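Long-range contact in ECF RNA polymerase sigma factor SigK (Mycobacterium tuberculosis, PDB 4NQW), which probably directs RNA polymerase to specific promoters as an extracytoplasmic function sigma factor, restrained by an anti-sigma factor until regulated proteolysis releases it: residues 43-55 with 68-80. Sequence-based numbering, arbitrary orientation.
Sequences FAEFYDHTKSRVY and SEETTQEIYLEVW. With CD (cadmium ion), chain E; CD (cadmium ion), chain F.
In the helical core of sigma-70 domain 2, Tyr-76 of helix 65-82 inserts as a knob among Phe-46, Tyr-47, Thr-50 and Val-54 of helix 42-62. Its hydroxyl donates to Thr-50 OG1 (OH to OG1 2.7 Å), which lies at the edge of the phenol ring. Because OG1 sits between the backbone N and the carbonyl carbon (chi1 60°), it can in turn donate to Phe-46 O, also at 2.7 Å, so a chain of two hydrogen bonds ties the buried phenol to the opposite backbone. Tyr-47 fixes the ring from one face: its edge meets Tyr-76 in a T-shaped stack, planes 83° apart, with Tyr-47 CD1 above the ring centre. A second edge-to-face pair closes one end, with Trp-80 CE3 3.5 Å from Phe-43 CG. Val-79 CG1 packs 3.8 Å from Phe-46 CE2, while Val-54 CG1 meets Ile-75 CD1 tip to tip. Toward the other end, Tyr-55 runs alongside Glu-69, whose carboxylate binds a cadmium ion unevenly (OE2 2.4 Å, OE1 2.8 Å), shared with two waters and a side chain of a partner protein. The helix carrying the RpoC-interaction motif, residues 70-73, thus forms with its predecessor an obliquely crossed helical hairpin, segment directions 134° apart, within the sigma-70 region 2 bundle.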
loop_
_atom_site.group_PDB
_atom_site.type_symbol
_atom_site.label_atom_id
_atom_site.label_comp_id
_atom_site.label_asym_id
_atom_site.label_seq_id
_atom_site.Cartn_x
_atom_site.Cartn_y
_atom_site.Cartn_z
ATOM N N PHE A 43 -11.139 16.448 -6.523
ATOM C CA PHE A 43 -10.421 15.366 -7.185
ATOM C C PHE A 43 -9.107 15.886 -7.767
ATOM O O PHE A 43 -8.075 15.219 -7.678
ATOM C CB PHE A 43 -11.293 14.755 -8.286
ATOM C CG PHE A 43 -10.686 13.551 -8.949
ATOM C CD1 PHE A 43 -10.389 13.562 -10.307
ATOM C CD2 PHE A 43 -10.410 12.405 -8.216
ATOM C CE1 PHE A 43 -9.833 12.454 -10.919
ATOM C CE2 PHE A 43 -9.850 11.294 -8.822
ATOM C CZ PHE A 43 -9.562 11.320 -10.177
ATOM N N ALA A 44 -9.152 17.081 -8.352
ATOM C CA ALA A 44 -7.950 17.762 -8.830
ATOM C C ALA A 44 -6.979 18.055 -7.688
ATOM O O ALA A 44 -5.768 17.901 -7.844
ATOM C CB ALA A 44 -8.321 19.052 -9.544
ATOM N N GLU A 45 -7.514 18.480 -6.546
ATOM C CA GLU A 45 -6.694 18.776 -5.370
ATOM C C GLU A 45 -6.211 17.499 -4.679
ATOM O O GLU A 45 -5.066 17.432 -4.226
ATOM C CB GLU A 45 -7.461 19.662 -4.383
ATOM C CG GLU A 45 -6.639 20.085 -3.172
ATOM C CD GLU A 45 -7.013 21.458 -2.640
ATOM O OE1 GLU A 45 -6.935 22.440 -3.408
ATOM O OE2 GLU A 45 -7.367 21.558 -1.446
ATOM N N PHE A 46 -7.084 16.496 -4.597
ATOM C CA PHE A 46 -6.720 15.180 -4.067
ATOM C C PHE A 46 -5.586 14.578 -4.888
ATOM O O PHE A 46 -4.629 14.034 -4.335
ATOM C CB PHE A 46 -7.928 14.237 -4.084
ATOM C CG PHE A 46 -7.661 12.893 -3.463
ATOM C CD1 PHE A 46 -7.789 12.711 -2.091
ATOM C CD2 PHE A 46 -7.286 11.811 -4.247
ATOM C CE1 PHE A 46 -7.545 11.474 -1.512
ATOM C CE2 PHE A 46 -7.040 10.572 -3.672
ATOM C CZ PHE A 46 -7.172 10.403 -2.304
ATOM N N TYR A 47 -5.703 14.687 -6.209
ATOM C CA TYR A 47 -4.664 14.218 -7.119
ATOM C C TYR A 47 -3.363 15.005 -6.944
ATOM O O TYR A 47 -2.297 14.412 -6.774
ATOM C CB TYR A 47 -5.137 14.304 -8.575
ATOM C CG TYR A 47 -4.025 14.044 -9.560
ATOM C CD1 TYR A 47 -3.515 12.764 -9.734
ATOM C CD2 TYR A 47 -3.459 15.083 -10.296
ATOM C CE1 TYR A 47 -2.482 12.518 -10.620
ATOM C CE2 TYR A 47 -2.429 14.847 -11.187
ATOM C CZ TYR A 47 -1.942 13.562 -11.343
ATOM O OH TYR A 47 -0.918 13.310 -12.223
ATOM N N ASP A 48 -3.456 16.334 -6.980
ATOM C CA ASP A 48 -2.271 17.203 -6.884
ATOM C C ASP A 48 -1.424 16.956 -5.634
ATOM O O ASP A 48 -0.196 17.038 -5.690
ATOM C CB ASP A 48 -2.673 18.688 -6.929
ATOM C CG ASP A 48 -2.826 19.221 -8.348
ATOM O OD1 ASP A 48 -2.256 18.626 -9.289
ATOM O OD2 ASP A 48 -3.513 20.252 -8.521
ATOM N N HIS A 49 -2.079 16.657 -4.516
ATOM C CA HIS A 49 -1.390 16.492 -3.237
ATOM C C HIS A 49 -0.787 15.092 -3.056
ATOM O O HIS A 49 0.132 14.914 -2.253
ATOM C CB HIS A 49 -2.348 16.809 -2.077
ATOM C CG HIS A 49 -1.667 17.372 -0.869
ATOM N ND1 HIS A 49 -0.975 18.564 -0.894
ATOM C CD2 HIS A 49 -1.582 16.916 0.404
ATOM C CE1 HIS A 49 -0.485 18.812 0.308
ATOM N NE2 HIS A 49 -0.841 17.829 1.114
ATOM N N THR A 50 -1.297 14.111 -3.804
ATOM C CA THR A 50 -0.873 12.713 -3.660
ATOM C C THR A 50 -0.074 12.138 -4.842
ATOM O O THR A 50 0.546 11.081 -4.708
ATOM C CB THR A 50 -2.094 11.796 -3.435
ATOM O OG1 THR A 50 -2.986 11.885 -4.555
ATOM C CG2 THR A 50 -2.838 12.186 -2.164
ATOM N N LYS A 51 -0.076 12.830 -5.979
ATOM C CA LYS A 51 0.436 12.262 -7.237
ATOM C C LYS A 51 1.896 11.795 -7.203
ATOM O O LYS A 51 2.220 10.752 -7.773
ATOM C CB LYS A 51 0.229 13.235 -8.408
ATOM C CG LYS A 51 0.959 14.567 -8.294
ATOM C CD LYS A 51 0.552 15.499 -9.425
ATOM C CE LYS A 51 0.921 16.945 -9.144
ATOM N NZ LYS A 51 2.389 17.169 -9.198
ATOM N N SER A 52 2.766 12.558 -6.546
ATOM C CA SER A 52 4.189 12.210 -6.493
ATOM C C SER A 52 4.445 10.933 -5.682
ATOM O O SER A 52 5.357 10.163 -5.992
ATOM C CB SER A 52 5.017 13.371 -5.930
ATOM O OG SER A 52 4.712 13.607 -4.568
ATOM N N ARG A 53 3.638 10.713 -4.649
ATOM C CA ARG A 53 3.758 9.510 -3.828
ATOM C C ARG A 53 3.182 8.275 -4.529
ATOM O O ARG A 53 3.750 7.186 -4.427
ATOM C CB ARG A 53 3.108 9.720 -2.458
ATOM C CG ARG A 53 3.944 10.587 -1.525
ATOM C CD ARG A 53 3.407 10.622 -0.100
ATOM N NE ARG A 53 2.785 11.902 0.242
ATOM C CZ ARG A 53 1.532 12.251 -0.049
ATOM N NH1 ARG A 53 0.727 11.426 -0.710
ATOM N NH2 ARG A 53 1.079 13.445 0.318
ATOM N N VAL A 54 2.069 8.435 -5.246
ATOM C CA VAL A 54 1.493 7.314 -5.997
ATOM C C VAL A 54 2.381 6.952 -7.188
ATOM O O VAL A 54 2.760 5.791 -7.359
ATOM C CB VAL A 54 0.067 7.614 -6.499
ATOM C CG1 VAL A 54 -0.421 6.494 -7.411
ATOM C CG2 VAL A 54 -0.881 7.786 -5.323
ATOM N N TYR A 55 2.707 7.949 -8.006
ATOM C CA TYR A 55 3.532 7.732 -9.198
ATOM C C TYR A 55 4.905 7.167 -8.841
ATOM O O TYR A 55 5.406 6.269 -9.519
ATOM C CB TYR A 55 3.697 9.036 -9.978
ATOM C CG TYR A 55 4.478 8.883 -11.259
ATOM C CD1 TYR A 55 3.933 8.216 -12.352
ATOM C CD2 TYR A 55 5.758 9.417 -11.387
ATOM C CE1 TYR A 55 4.643 8.078 -13.533
ATOM C CE2 TYR A 55 6.475 9.283 -12.562
ATOM C CZ TYR A 55 5.912 8.615 -13.630
ATOM O OH TYR A 55 6.619 8.481 -14.798
ATOM N N SER A 68 3.929 2.745 -15.864
ATOM C CA SER A 68 3.725 3.469 -14.603
ATOM C C SER A 68 2.717 4.612 -14.757
ATOM O O SER A 68 1.923 4.872 -13.852
ATOM C CB SER A 68 5.046 4.012 -14.053
ATOM O OG SER A 68 5.883 2.958 -13.610
ATOM N N GLU A 69 2.761 5.286 -15.904
ATOM C CA GLU A 69 1.782 6.318 -16.230
ATOM C C GLU A 69 0.381 5.721 -16.365
ATOM O O GLU A 69 -0.572 6.216 -15.767
ATOM C CB GLU A 69 2.173 7.046 -17.520
ATOM C CG GLU A 69 3.394 7.940 -17.374
ATOM C CD GLU A 69 3.845 8.567 -18.686
ATOM O OE1 GLU A 69 3.155 8.406 -19.716
ATOM O OE2 GLU A 69 4.903 9.233 -18.690
ATOM N N GLU A 70 0.265 4.648 -17.141
ATOM C CA GLU A 70 -1.030 3.994 -17.358
ATOM C C GLU A 70 -1.620 3.420 -16.069
ATOM O O GLU A 70 -2.821 3.528 -15.832
ATOM C CB GLU A 70 -0.908 2.895 -18.413
ATOM C CG GLU A 70 -0.601 3.430 -19.802
ATOM C CD GLU A 70 -0.592 2.353 -20.869
ATOM O OE1 GLU A 70 -0.752 1.160 -20.532
ATOM O OE2 GLU A 70 -0.425 2.706 -22.052
ATOM N N THR A 71 -0.772 2.810 -15.245
ATOM C CA THR A 71 -1.201 2.265 -13.958
ATOM C C THR A 71 -1.690 3.377 -13.027
ATOM O O THR A 71 -2.706 3.218 -12.353
ATOM C CB THR A 71 -0.063 1.483 -13.278
ATOM O OG1 THR A 71 0.429 0.480 -14.174
ATOM C CG2 THR A 71 -0.538 0.823 -11.988
ATOM N N THR A 72 -0.971 4.497 -13.000
ATOM C CA THR A 72 -1.362 5.651 -12.185
ATOM C C THR A 72 -2.739 6.188 -12.590
ATOM O O THR A 72 -3.533 6.563 -11.729
ATOM C CB THR A 72 -0.302 6.773 -12.245
ATOM O OG1 THR A 72 0.942 6.282 -11.731
ATOM C CG2 THR A 72 -0.728 7.982 -11.421
ATOM N N GLN A 73 -3.019 6.213 -13.894
ATOM C CA GLN A 73 -4.341 6.596 -14.401
ATOM C C GLN A 73 -5.427 5.656 -13.898
ATOM O O GLN A 73 -6.478 6.103 -13.439
ATOM C CB GLN A 73 -4.373 6.578 -15.928
ATOM C CG GLN A 73 -3.667 7.737 -16.596
ATOM C CD GLN A 73 -3.814 7.687 -18.105
ATOM O OE1 GLN A 73 -3.474 6.687 -18.738
ATOM N NE2 GLN A 73 -4.328 8.760 -18.687
ATOM N N GLU A 74 -5.172 4.354 -14.013
ATOM C CA GLU A 74 -6.109 3.340 -13.537
ATOM C C GLU A 74 -6.407 3.538 -12.055
ATOM O O GLU A 74 -7.549 3.397 -11.625
ATOM C CB GLU A 74 -5.554 1.932 -13.773
ATOM C CG GLU A 74 -5.536 1.496 -15.231
ATOM C CD GLU A 74 -4.875 0.141 -15.443
ATOM O OE1 GLU A 74 -4.500 -0.522 -14.451
ATOM O OE2 GLU A 74 -4.728 -0.263 -16.615
ATOM N N ILE A 75 -5.372 3.878 -11.286
ATOM C CA ILE A 75 -5.499 4.073 -9.841
ATOM C C ILE A 75 -6.445 5.228 -9.525
ATOM O O ILE A 75 -7.370 5.068 -8.735
ATOM C CB ILE A 75 -4.124 4.306 -9.172
ATOM C CG1 ILE A 75 -3.289 3.024 -9.243
ATOM C CG2 ILE A 75 -4.291 4.711 -7.714
ATOM C CD1 ILE A 75 -1.798 3.217 -9.049
ATOM N N TYR A 76 -6.226 6.379 -10.152
ATOM C CA TYR A 76 -7.076 7.550 -9.911
ATOM C C TYR A 76 -8.467 7.431 -10.542
ATOM O O TYR A 76 -9.405 8.091 -10.089
ATOM C CB TYR A 76 -6.373 8.840 -10.347
ATOM C CG TYR A 76 -5.287 9.239 -9.379
ATOM C CD1 TYR A 76 -3.944 9.021 -9.672
ATOM C CD2 TYR A 76 -5.605 9.804 -8.150
ATOM C CE1 TYR A 76 -2.949 9.372 -8.774
ATOM C CE2 TYR A 76 -4.619 10.155 -7.246
ATOM C CZ TYR A 76 -3.294 9.939 -7.562
ATOM O OH TYR A 76 -2.315 10.294 -6.665
ATOM N N LEU A 77 -8.609 6.588 -11.564
ATOM C CA LEU A 77 -9.940 6.246 -12.078
ATOM C C LEU A 77 -10.695 5.436 -11.020
ATOM O O LEU A 77 -11.874 5.682 -10.785
ATOM C CB LEU A 77 -9.852 5.475 -13.405
ATOM C CG LEU A 77 -11.117 5.276 -14.265
ATOM C CD1 LEU A 77 -12.097 4.277 -13.657
ATOM C CD2 LEU A 77 -11.825 6.592 -14.561
ATOM N N GLU A 78 -10.015 4.488 -10.373
ATOM C CA GLU A 78 -10.634 3.727 -9.278
ATOM C C GLU A 78 -10.948 4.618 -8.076
ATOM O O GLU A 78 -11.975 4.431 -7.426
ATOM C CB GLU A 78 -9.769 2.537 -8.834
ATOM C CG GLU A 78 -10.437 1.701 -7.741
ATOM C CD GLU A 78 -9.684 0.437 -7.367
ATOM O OE1 GLU A 78 -10.117 -0.241 -6.412
ATOM O OE2 GLU A 78 -8.668 0.109 -8.013
ATOM N N VAL A 79 -10.070 5.574 -7.777
ATOM C CA VAL A 79 -10.335 6.547 -6.713
ATOM C C VAL A 79 -11.680 7.207 -6.986
ATOM O O VAL A 79 -12.574 7.187 -6.145
ATOM C CB VAL A 79 -9.249 7.644 -6.622
ATOM C CG1 VAL A 79 -9.662 8.743 -5.650
ATOM C CG2 VAL A 79 -7.917 7.052 -6.189
ATOM N N TRP A 80 -11.811 7.772 -8.182
ATOM C CA TRP A 80 -13.035 8.446 -8.612
ATOM C C TRP A 80 -14.281 7.569 -8.495
ATOM O O TRP A 80 -15.305 8.004 -7.966
ATOM C CB TRP A 80 -12.881 8.900 -10.062
ATOM C CG TRP A 80 -14.066 9.620 -10.603
ATOM C CD1 TRP A 80 -15.053 9.105 -11.392
ATOM C CD2 TRP A 80 -14.386 10.994 -10.400
ATOM N NE1 TRP A 80 -15.972 10.080 -11.694
ATOM C CE2 TRP A 80 -15.585 11.251 -11.098
ATOM C CE3 TRP A 80 -13.775 12.039 -9.697
ATOM C CZ2 TRP A 80 -16.186 12.508 -11.107
ATOM C CZ3 TRP A 80 -14.368 13.283 -9.709
ATOM C CH2 TRP A 80 -15.559 13.509 -10.413
HETATM CD CD CD E . 4.745 10.426 -20.797
HETATM CD CD CD F . -8.708 -2.358 -6.797
HETATM O O HOH W 1 7.264 10.240 -20.510
HETATM O O HOH W 2 6.009 12.779 -20.567
HETATM O O HOH W 3 -10.612 -4.144 -7.654
#